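Local coordinates for rutinosidase (Aspergillus niger, PDB 6I1A), which is a secreted family 5 glycoside hydrolase that releases rutinose from rutinosides and probably also acts on beta-glucan of the cell wall, at residues Val239-Ser244 with Gln249-Asp254; Thr188-Asn193 with Val262-His267; Asp16-Lys21 with Phe255-Asn260. All coordinates share one frame; numbering follows the deposited sequence.

Overall arrangement
From the N terminus, the loop 16-21 ahead of strand 22-26 is met much later by the loop 255-260, so contact 3 closes the longest span, 233 residues. Segment 188-193 on strand 187-190 comes next and pairs with 262-267 in contact 2, which crosses contact 3 along the chain. Contact 1, between 239-244 and 249-254, closes a short local loop nested inside both. Contacts 1 and 2, their centres about 9 Å apart, share the barrel wall: M240 N bonds to L189 O and F241 N to V262 O. W17 ties contact 3 to contact 2 through T188, joining the N-terminal loop to the foot of the barrel.

Contact 1. Residues Val239-Ser244 with Gln249-Asp254; sequences VMFQGS and QYWEGD. With EDO (1,2-ethanediol), chain H; EDO (1,2-ethanediol), chain P.
G243 and W251 have their CA atoms 7.5 Å apart, where the chain leaving strand 239-241 bends in an inverse gamma turn centred on G243 and faces W251 of helix 248-252. The indole of W251 makes the whole contact. Its NE1 donates to G243 O at 3.0 Å with an angle of 148° at the hydrogen, arriving in the carbonyl plane on a lone pair. F241, its CG anti to the backbone N (chi1 -179°), sends the CE2-CZ edge of its ring against one indole face in a T-shaped stack, the planes 65° apart, with CE2 3.6 Å from W251 CD2. Y250 CD2 covers the opposite face, so the indole is held between the rings of F241 and Y250 and pinned at its rim by the bond to the turn. An ethanediol lies with O1 at the indole edge, while its O2 accepts from G243 N at 2.9 Å. Q242 braces the turn: its NE2 reaches S244 O in an almost straight bond, while its OE1 accepts from E194 N. The arrangement belongs to a beta-alpha-beta unit of a TIM barrel, strand 239-241 leading through helix 248-252 to strand 261-269.

Contact 2. Residues Thr188-Asn193 with Val262-His267; sequences TLEPIN and VFDTHH. With EDO (1,2-ethanediol), chain H.
E190 and N193 reach from strand 187-190 and the loop after it toward D264 and H266 of strand 261-269. The two strands are not direct partners: strand 239-241 runs between them, and the CA atoms of E190 and D264 stay 8.6 Å apart. At the start, T188 points toward V262 without close contact, and its OG1 is engaged by W17 and H131. E190 carries the main approach. With CG anti to the backbone N (chi1 -174°) and the rest of the chain extended, it brings OE2 to 2.4 Å from D264 OD2. The side chains cross at about a right angle, and their carboxylate planes differ by 42°. R92 joins both acids, its NE in a salt bridge to E190 OE1 and its NH2 in one to D264 OD2. The chain continues through P191 and I192 to N193, whose OD1 lies 3.0 Å from H266 CE1, at the edge of the imidazole and in its plane, while R92 NH2 donates to the same oxygen. The H266 ring is fixed at both nitrogens: NE2 gives D264 OD2 a 2.9 Å hydrogen bond from above the carboxylate plane, and ND1 is bonded to E194 OE2. N193 directly precedes E194 in an Asn-Glu-Pro sequence, which in family 5 hydrolases carries the acid/base glutamate, consistent with the active-site end of the barrel. Buried carboxylate oxygens so close together imply that one acid of the E190-D264 pair probably holds a proton and donates it to the other, and R92 would probably offset remaining negative charge.

Contact 3. Residues Asp16-Lys21 with Phe255-Asn260; sequences DWRTFK and FPASTN. With EDO (1,2-ethanediol), chain J.
R18 and A257 make the direct link between these two loops, and it lies at the surface. From R18 the chain runs extended from CG to NE (chi2 171°, chi3 -170°), and NH2, 3.1 Å from A257 O, donates to a lone pair in the carbonyl plane, while A257 O sits 24° out of the guanidinium plane. The same NH2 also bonds to K296 O, so the arginine spans two backbone carbonyls. Each loop is firmly built in itself. D16 OD1 accepts from the backbone N of R18 at 2.9 Å in an Asx turn, and the type I turn from P256 to T259 is secured by T259 OG1 and N, both donating to P256 O. Between the loops the joint is looser and filled with solvent molecules. One water accepts from R18 NH2 and donates to T259 O, another accepts from W17 N and donates to N260 OD1 at 2.8 Å, and an ethanediol O2 donates a hydrogen bond to D16 OD1 at 2.7 Å. The close packing is on the W17 and F255 side, where F20 CD2 lies above one face of the W17 indole, offset toward its rim, and F300 meets it edge-to-face. W17 also touches V262 of strand 261-269, and F255 packs on helix 213-233 through L220 and I223; the two loops lead into strands 22-26 and 261-269 at the same end of the barrel.

Contact 1. Residues Val239-Ser244 with Gln249-Asp254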
loop_
_atom_site.group_PDB
_atom_site.type_symbol
_atom_site.label_atom_id
_atom_site.label_comp_id
_atom_site.label_asym_id
_atom_site.label_seq_id
_atom_site.Cartn_x
_atom_site.Cartn_y
_atom_site.Cartn_z
ATOM N N VAL A 239 13.345 -24.943 2.411
ATOM C CA VAL A 239 13.876 -23.567 2.605
ATOM C C VAL A 239 12.677 -22.610 2.596
ATOM O O VAL A 239 11.850 -22.608 1.637
ATOM C CB VAL A 239 14.919 -23.175 1.546
ATOM C CG1 VAL A 239 15.264 -21.708 1.625
ATOM C CG2 VAL A 239 16.178 -24.036 1.712
ATOM N N MET A 240 12.577 -21.801 3.644
ATOM C CA MET A 240 11.550 -20.768 3.767
ATOM C C MET A 240 12.177 -19.400 3.461
ATOM O O MET A 240 13.124 -18.950 4.167
ATOM C CB MET A 240 10.991 -20.802 5.179
ATOM C CG MET A 240 9.951 -19.706 5.433
ATOM S SD MET A 240 9.002 -19.948 6.970
ATOM C CE MET A 240 7.911 -21.270 6.487
ATOM N N PHE A 241 11.697 -18.804 2.393
ATOM C CA PHE A 241 12.189 -17.531 1.850
ATOM C C PHE A 241 11.285 -16.395 2.321
ATOM O O PHE A 241 10.107 -16.331 1.901
ATOM C CB PHE A 241 12.264 -17.602 0.332
ATOM C CG PHE A 241 12.778 -16.361 -0.335
ATOM C CD1 PHE A 241 13.519 -15.397 0.349
ATOM C CD2 PHE A 241 12.538 -16.177 -1.683
ATOM C CE1 PHE A 241 13.951 -14.235 -0.292
ATOM C CE2 PHE A 241 12.998 -15.033 -2.319
ATOM C CZ PHE A 241 13.681 -14.060 -1.637
ATOM N N GLN A 242 11.831 -15.540 3.191
ATOM C CA GLN A 242 11.171 -14.288 3.617
ATOM C C GLN A 242 11.630 -13.192 2.646
ATOM O O GLN A 242 12.720 -12.627 2.831
ATOM C CB GLN A 242 11.533 -13.998 5.069
ATOM C CG GLN A 242 10.547 -13.129 5.815
ATOM C CD GLN A 242 10.290 -11.814 5.110
ATOM O OE1 GLN A 242 11.160 -10.935 5.102
ATOM N NE2 GLN A 242 9.120 -11.668 4.474
ATOM N N GLY A 243 10.850 -12.969 1.579
ATOM C CA GLY A 243 11.237 -12.054 0.506
ATOM C C GLY A 243 10.872 -10.624 0.800
ATOM O O GLY A 243 10.299 -9.927 -0.045
ATOM N N SER A 244 11.253 -10.133 1.970
ATOM C CA SER A 244 10.984 -8.741 2.383
ATOM C C SER A 244 9.463 -8.546 2.343
ATOM O O SER A 244 8.706 -9.431 2.725
ATOM C CB SER A 244 11.786 -7.763 1.538
ATOM O OG SER A 244 11.797 -6.452 2.093
ATOM N N GLN A 249 4.513 -12.943 -5.858
ATOM C CA GLN A 249 4.552 -12.903 -7.323
ATOM C C GLN A 249 5.858 -12.304 -7.840
ATOM O O GLN A 249 6.338 -12.650 -8.922
ATOM C CB GLN A 249 3.378 -12.059 -7.874
ATOM C CG GLN A 249 2.004 -12.274 -7.203
ATOM C CD GLN A 249 1.653 -11.664 -5.866
ATOM O OE1 GLN A 249 1.808 -12.265 -4.809
ATOM N NE2 GLN A 249 0.858 -10.582 -5.839
ATOM N N TYR A 250 6.460 -11.356 -7.097
ATOM C CA TYR A 250 7.706 -10.699 -7.493
ATOM C C TYR A 250 8.809 -11.716 -7.652
ATOM O O TYR A 250 9.706 -11.527 -8.511
ATOM C CB TYR A 250 8.113 -9.639 -6.465
ATOM C CG TYR A 250 9.398 -8.919 -6.725
ATOM C CD1 TYR A 250 9.426 -7.747 -7.441
ATOM C CD2 TYR A 250 10.611 -9.345 -6.163
ATOM C CE1 TYR A 250 10.612 -7.081 -7.683
ATOM C CE2 TYR A 250 11.777 -8.662 -6.348
ATOM C CZ TYR A 250 11.797 -7.554 -7.154
ATOM O OH TYR A 250 12.970 -6.908 -7.293
ATOM N N TRP A 251 8.839 -12.729 -6.780
ATOM C CA TRP A 251 9.961 -13.682 -6.723
ATOM C C TRP A 251 9.654 -14.992 -7.464
ATOM O O TRP A 251 10.549 -15.775 -7.681
ATOM C CB TRP A 251 10.287 -14.045 -5.257
ATOM C CG TRP A 251 10.597 -12.894 -4.355
ATOM C CD1 TRP A 251 9.809 -12.350 -3.389
ATOM C CD2 TRP A 251 11.868 -12.242 -4.230
ATOM N NE1 TRP A 251 10.485 -11.346 -2.724
ATOM C CE2 TRP A 251 11.757 -11.282 -3.207
ATOM C CE3 TRP A 251 13.060 -12.354 -4.962
ATOM C CZ2 TRP A 251 12.817 -10.460 -2.852
ATOM C CZ3 TRP A 251 14.103 -11.540 -4.587
ATOM C CH2 TRP A 251 13.991 -10.615 -3.556
ATOM N N GLU A 252 8.390 -15.255 -7.748
ATOM C CA GLU A 252 7.935 -16.568 -8.325
ATOM C C GLU A 252 8.728 -17.001 -9.566
ATOM O O GLU A 252 9.060 -18.228 -9.625
ATOM C CB GLU A 252 6.447 -16.483 -8.715
ATOM C CG GLU A 252 5.578 -16.690 -7.531
ATOM C CD GLU A 252 4.098 -16.599 -7.874
ATOM O OE1 GLU A 252 3.771 -16.559 -9.060
ATOM O OE2 GLU A 252 3.316 -16.643 -6.940
ATOM N N GLY A 253 8.961 -16.066 -10.477
ATOM C CA GLY A 253 9.646 -16.337 -11.742
ATOM C C GLY A 253 11.085 -16.676 -11.525
ATOM O O GLY A 253 11.739 -17.167 -12.483
ATOM N N ASP A 254 11.654 -16.513 -10.332
ATOM C CA ASP A 254 13.108 -16.722 -10.112
ATOM C C ASP A 254 13.470 -18.143 -9.710
ATOM O O ASP A 254 14.664 -18.444 -9.617
ATOM C CB ASP A 254 13.615 -15.791 -8.992
ATOM C CG ASP A 254 13.542 -14.324 -9.358
ATOM O OD1 ASP A 254 13.785 -13.995 -10.570
ATOM O OD2 ASP A 254 13.300 -13.499 -8.442
HETATM C C1 EDO H . 7.325 -12.961 -0.667
HETATM O O1 EDO H . 7.803 -11.750 -1.169
HETATM C C2 EDO H . 7.320 -12.879 0.802
HETATM O O2 EDO H . 8.126 -13.810 1.340
HETATM C C1 EDO P . -1.462 -7.443 -6.027
HETATM O O1 EDO P . -1.960 -8.805 -6.005
HETATM C C2 EDO P . -0.597 -7.265 -7.221
HETATM O O2 EDO P . 0.169 -8.429 -7.561
#

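Contact 2. Residues Thr188-Asn193 with Val262-His267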
loop_
_atom_site.group_PDB
_atom_site.type_symbol
_atom_site.label_atom_id
_atom_site.label_comp_id
_atom_site.label_asym_id
_atom_site.label_seq_id
_atom_site.Cartn_x
_atom_site.Cartn_y
_atom_site.Cartn_z
ATOM N N THR A 188 12.363 -26.741 9.164
ATOM C CA THR A 188 12.422 -25.874 7.985
ATOM C C THR A 188 13.483 -24.819 8.242
ATOM O O THR A 188 13.549 -24.253 9.321
ATOM C CB THR A 188 11.055 -25.277 7.639
ATOM O OG1 THR A 188 10.210 -26.326 7.175
ATOM C CG2 THR A 188 11.097 -24.146 6.664
ATOM N N LEU A 189 14.326 -24.537 7.240
ATOM C CA LEU A 189 15.417 -23.565 7.374
ATOM C C LEU A 189 15.023 -22.238 6.723
ATOM O O LEU A 189 14.703 -22.196 5.509
ATOM C CB LEU A 189 16.656 -24.153 6.662
ATOM C CG LEU A 189 17.975 -23.476 6.927
ATOM C CD1 LEU A 189 19.173 -24.436 6.605
ATOM C CD2 LEU A 189 18.127 -22.278 6.096
ATOM N N GLU A 190 15.048 -21.162 7.501
ATOM C CA GLU A 190 14.728 -19.810 7.023
ATOM C C GLU A 190 15.964 -18.923 7.120
ATOM O O GLU A 190 16.372 -18.506 8.220
ATOM C CB GLU A 190 13.606 -19.180 7.861
ATOM C CG GLU A 190 13.158 -17.853 7.295
ATOM C CD GLU A 190 11.866 -17.340 7.863
ATOM O OE1 GLU A 190 11.543 -17.625 9.035
ATOM O OE2 GLU A 190 11.112 -16.704 7.075
ATOM N N PRO A 191 16.653 -18.675 5.977
ATOM C CA PRO A 191 18.003 -18.097 6.041
ATOM C C PRO A 191 18.127 -16.574 6.030
ATOM O O PRO A 191 19.234 -16.041 6.100
ATOM C CB PRO A 191 18.601 -18.678 4.732
ATOM C CG PRO A 191 17.469 -18.696 3.778
ATOM C CD PRO A 191 16.324 -19.202 4.657
ATOM N N ILE A 192 16.991 -15.879 5.967
ATOM C CA ILE A 192 17.025 -14.405 6.074
ATOM C C ILE A 192 15.660 -13.944 6.583
ATOM O O ILE A 192 14.658 -14.665 6.402
ATOM C CB ILE A 192 17.397 -13.742 4.717
ATOM C CG1 ILE A 192 17.925 -12.302 4.886
ATOM C CG2 ILE A 192 16.266 -13.810 3.717
ATOM C CD1 ILE A 192 18.723 -11.828 3.655
ATOM N N ASN A 193 15.652 -12.742 7.166
ATOM C CA ASN A 193 14.405 -12.133 7.685
ATOM C C ASN A 193 14.378 -10.665 7.336
ATOM O O ASN A 193 15.309 -9.918 7.699
ATOM C CB ASN A 193 14.345 -12.305 9.190
ATOM C CG ASN A 193 13.064 -11.720 9.744
ATOM O OD1 ASN A 193 12.015 -12.346 9.625
ATOM N ND2 ASN A 193 13.150 -10.527 10.346
ATOM N N VAL A 262 9.180 -22.534 0.294
ATOM C CA VAL A 262 7.928 -21.933 0.803
ATOM C C VAL A 262 8.226 -20.479 1.102
ATOM O O VAL A 262 9.305 -20.157 1.632
ATOM C CB VAL A 262 7.445 -22.713 2.039
ATOM C CG1 VAL A 262 8.477 -22.807 3.150
ATOM C CG2 VAL A 262 6.131 -22.136 2.610
ATOM N N PHE A 263 7.295 -19.591 0.809
ATOM C CA PHE A 263 7.453 -18.181 1.163
ATOM C C PHE A 263 6.966 -17.910 2.586
ATOM O O PHE A 263 5.977 -18.514 2.996
ATOM C CB PHE A 263 6.681 -17.295 0.196
ATOM C CG PHE A 263 7.263 -17.227 -1.176
ATOM C CD1 PHE A 263 8.397 -16.481 -1.393
ATOM C CD2 PHE A 263 6.539 -17.703 -2.257
ATOM C CE1 PHE A 263 8.934 -16.359 -2.667
ATOM C CE2 PHE A 263 7.058 -17.588 -3.543
ATOM C CZ PHE A 263 8.255 -16.883 -3.735
ATOM N N ASP A 264 7.633 -16.995 3.257
ATOM C CA ASP A 264 7.192 -16.489 4.584
ATOM C C ASP A 264 6.752 -15.051 4.387
ATOM O O ASP A 264 7.584 -14.159 4.063
ATOM C CB ASP A 264 8.346 -16.531 5.559
ATOM C CG ASP A 264 8.073 -15.872 6.896
ATOM O OD1 ASP A 264 6.898 -15.510 7.110
ATOM O OD2 ASP A 264 8.991 -15.750 7.775
ATOM N N THR A 265 5.458 -14.781 4.490
ATOM C CA THR A 265 4.931 -13.421 4.439
ATOM C C THR A 265 4.672 -12.869 5.833
ATOM O O THR A 265 4.317 -13.642 6.727
ATOM C CB THR A 265 3.662 -13.339 3.591
ATOM O OG1 THR A 265 2.726 -14.287 4.126
ATOM C CG2 THR A 265 3.947 -13.590 2.123
ATOM N N HIS A 266 4.951 -11.592 6.012
ATOM C CA HIS A 266 4.758 -10.945 7.331
ATOM C C HIS A 266 3.701 -9.870 7.157
ATOM O O HIS A 266 3.877 -8.985 6.326
ATOM C CB HIS A 266 6.060 -10.298 7.828
ATOM C CG HIS A 266 7.108 -11.278 8.178
ATOM N ND1 HIS A 266 8.353 -10.887 8.679
ATOM C CD2 HIS A 266 7.121 -12.621 8.133
ATOM C CE1 HIS A 266 9.084 -11.979 8.902
ATOM N NE2 HIS A 266 8.368 -13.079 8.556
ATOM N N HIS A 267 2.605 -9.955 7.894
ATOM C CA HIS A 267 1.476 -9.000 7.749
ATOM C C HIS A 267 1.165 -8.341 9.082
ATOM O O HIS A 267 0.718 -9.046 10.013
ATOM C CB HIS A 267 0.214 -9.746 7.226
ATOM C CG HIS A 267 0.384 -10.319 5.863
ATOM N ND1 HIS A 267 0.869 -9.593 4.807
ATOM C CD2 HIS A 267 0.141 -11.580 5.425
ATOM C CE1 HIS A 267 0.874 -10.400 3.731
ATOM N NE2 HIS A 267 0.457 -11.626 4.079
HETATM C C1 EDO H . 7.325 -12.961 -0.667
HETATM O O1 EDO H . 7.803 -11.750 -1.169
HETATM C C2 EDO H . 7.320 -12.879 0.802
HETATM O O2 EDO H . 8.126 -13.810 1.340
#

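Contact 3. Residues Asp16-Lys21 with Phe255-Asn260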
loop_
_atom_site.group_PDB
_atom_site.type_symbol
_atom_site.label_atom_id
_atom_site.label_comp_id
_atom_site.label_asym_id
_atom_site.label_seq_id
_atom_site.Cartn_x
_atom_site.Cartn_y
_atom_site.Cartn_z
ATOM N N ASP A 16 5.733 -31.673 3.100
ATOM C CA ASP A 16 5.499 -31.012 1.829
ATOM C C ASP A 16 4.709 -29.753 2.150
ATOM O O ASP A 16 3.575 -29.855 2.531
ATOM C CB ASP A 16 4.722 -31.902 0.869
ATOM C CG ASP A 16 4.524 -31.287 -0.478
ATOM O OD1 ASP A 16 4.763 -30.106 -0.671
ATOM O OD2 ASP A 16 4.116 -32.046 -1.395
ATOM N N TRP A 17 5.364 -28.597 2.090
ATOM C CA TRP A 17 4.659 -27.342 2.437
ATOM C C TRP A 17 3.450 -27.109 1.533
ATOM O O TRP A 17 2.668 -26.183 1.805
ATOM C CB TRP A 17 5.634 -26.162 2.396
ATOM C CG TRP A 17 6.325 -25.957 3.708
ATOM C CD1 TRP A 17 7.610 -26.279 4.054
ATOM C CD2 TRP A 17 5.764 -25.332 4.877
ATOM N NE1 TRP A 17 7.869 -25.957 5.350
ATOM C CE2 TRP A 17 6.763 -25.322 5.867
ATOM C CE3 TRP A 17 4.501 -24.776 5.201
ATOM C CZ2 TRP A 17 6.546 -24.835 7.160
ATOM C CZ3 TRP A 17 4.296 -24.264 6.471
ATOM C CH2 TRP A 17 5.333 -24.233 7.420
ATOM N N ARG A 18 3.321 -27.782 0.384
ATOM C CA ARG A 18 2.132 -27.614 -0.467
ATOM C C ARG A 18 0.895 -28.228 0.188
ATOM O O ARG A 18 -0.224 -27.824 -0.196
ATOM C CB ARG A 18 2.381 -28.195 -1.873
ATOM C CG ARG A 18 3.349 -27.370 -2.691
ATOM C CD ARG A 18 3.752 -28.068 -4.008
ATOM N NE ARG A 18 4.861 -27.379 -4.690
ATOM C CZ ARG A 18 4.708 -26.235 -5.273
ATOM N NH1 ARG A 18 3.507 -25.669 -5.358
ATOM N NH2 ARG A 18 5.739 -25.631 -5.860
ATOM N N THR A 19 1.066 -29.214 1.029
ATOM C CA THR A 19 -0.093 -29.898 1.657
ATOM C C THR A 19 -0.155 -29.623 3.156
ATOM O O THR A 19 -1.246 -29.793 3.752
ATOM C CB THR A 19 -0.057 -31.391 1.328
ATOM O OG1 THR A 19 1.098 -32.020 1.861
ATOM C CG2 THR A 19 -0.116 -31.588 -0.165
ATOM N N PHE A 20 0.959 -29.317 3.794
ATOM C CA PHE A 20 1.020 -29.125 5.266
ATOM C C PHE A 20 0.260 -27.858 5.624
ATOM O O PHE A 20 0.411 -26.806 5.000
ATOM C CB PHE A 20 2.483 -29.051 5.678
ATOM C CG PHE A 20 2.688 -28.803 7.146
ATOM C CD1 PHE A 20 2.643 -29.837 8.049
ATOM C CD2 PHE A 20 2.899 -27.517 7.618
ATOM C CE1 PHE A 20 2.796 -29.615 9.417
ATOM C CE2 PHE A 20 3.078 -27.296 8.974
ATOM C CZ PHE A 20 3.035 -28.340 9.870
ATOM N N LYS A 21 -0.503 -27.928 6.699
ATOM C CA LYS A 21 -1.198 -26.781 7.313
ATOM C C LYS A 21 -0.864 -26.774 8.799
ATOM O O LYS A 21 -0.762 -27.812 9.427
ATOM C CB LYS A 21 -2.687 -26.877 7.130
ATOM C CG LYS A 21 -3.106 -26.780 5.661
ATOM C CD LYS A 21 -3.755 -25.498 5.284
ATOM C CE LYS A 21 -4.732 -25.651 4.133
ATOM N NZ LYS A 21 -4.651 -24.510 3.202
ATOM N N PHE A 255 12.487 -19.021 -9.435
ATOM C CA PHE A 255 12.712 -20.387 -9.000
ATOM C C PHE A 255 11.835 -21.337 -9.793
ATOM O O PHE A 255 10.663 -21.073 -9.996
ATOM C CB PHE A 255 12.351 -20.549 -7.517
ATOM C CG PHE A 255 13.093 -19.589 -6.635
ATOM C CD1 PHE A 255 12.555 -18.372 -6.329
ATOM C CD2 PHE A 255 14.317 -19.947 -6.100
ATOM C CE1 PHE A 255 13.252 -17.493 -5.511
ATOM C CE2 PHE A 255 14.980 -19.076 -5.259
ATOM C CZ PHE A 255 14.443 -17.859 -4.984
ATOM N N PRO A 256 12.387 -22.482 -10.243
ATOM C CA PRO A 256 11.560 -23.547 -10.813
ATOM C C PRO A 256 10.592 -24.107 -9.769
ATOM O O PRO A 256 10.957 -24.192 -8.609
ATOM C CB PRO A 256 12.524 -24.654 -11.287
ATOM C CG PRO A 256 13.836 -24.260 -10.702
ATOM C CD PRO A 256 13.809 -22.797 -10.297
ATOM N N ALA A 257 9.392 -24.461 -10.196
ATOM C CA ALA A 257 8.347 -24.979 -9.293
ATOM C C ALA A 257 8.816 -26.214 -8.528
ATOM O O ALA A 257 8.291 -26.489 -7.406
ATOM C CB ALA A 257 7.092 -25.315 -10.078
ATOM N N SER A 258 9.784 -26.990 -9.051
ATOM C CA SER A 258 10.322 -28.170 -8.342
ATOM C C SER A 258 11.147 -27.829 -7.082
ATOM O O SER A 258 11.437 -28.738 -6.286
ATOM C CB SER A 258 11.165 -29.004 -9.321
ATOM O OG SER A 258 12.262 -28.268 -9.781
ATOM N N THR A 259 11.531 -26.571 -6.925
ATOM C CA THR A 259 12.328 -26.141 -5.751
ATOM C C THR A 259 11.553 -26.402 -4.465
ATOM O O THR A 259 10.384 -26.058 -4.419
ATOM C CB THR A 259 12.726 -24.674 -5.833
ATOM O OG1 THR A 259 13.251 -24.335 -7.149
ATOM C CG2 THR A 259 13.777 -24.323 -4.807
ATOM N N ASN A 260 12.219 -26.965 -3.471
ATOM C CA ASN A 260 11.594 -27.254 -2.147
ATOM C C ASN A 260 11.585 -25.939 -1.358
ATOM O O ASN A 260 12.409 -25.780 -0.452
ATOM C CB ASN A 260 12.294 -28.399 -1.445
ATOM C CG ASN A 260 11.524 -28.925 -0.256
ATOM O OD1 ASN A 260 10.380 -28.460 -0.015
ATOM N ND2 ASN A 260 12.108 -29.851 0.477
HETATM C C1 EDO J . 7.414 -27.122 -1.200
HETATM O O1 EDO J . 7.443 -26.235 -2.240
HETATM C C2 EDO J . 7.590 -28.561 -1.667
HETATM O O2 EDO J . 6.515 -29.037 -2.499
HETATM O O HOH W 1 8.214 -28.861 1.722
HETATM O O HOH W 2 7.962 -27.438 -4.792
#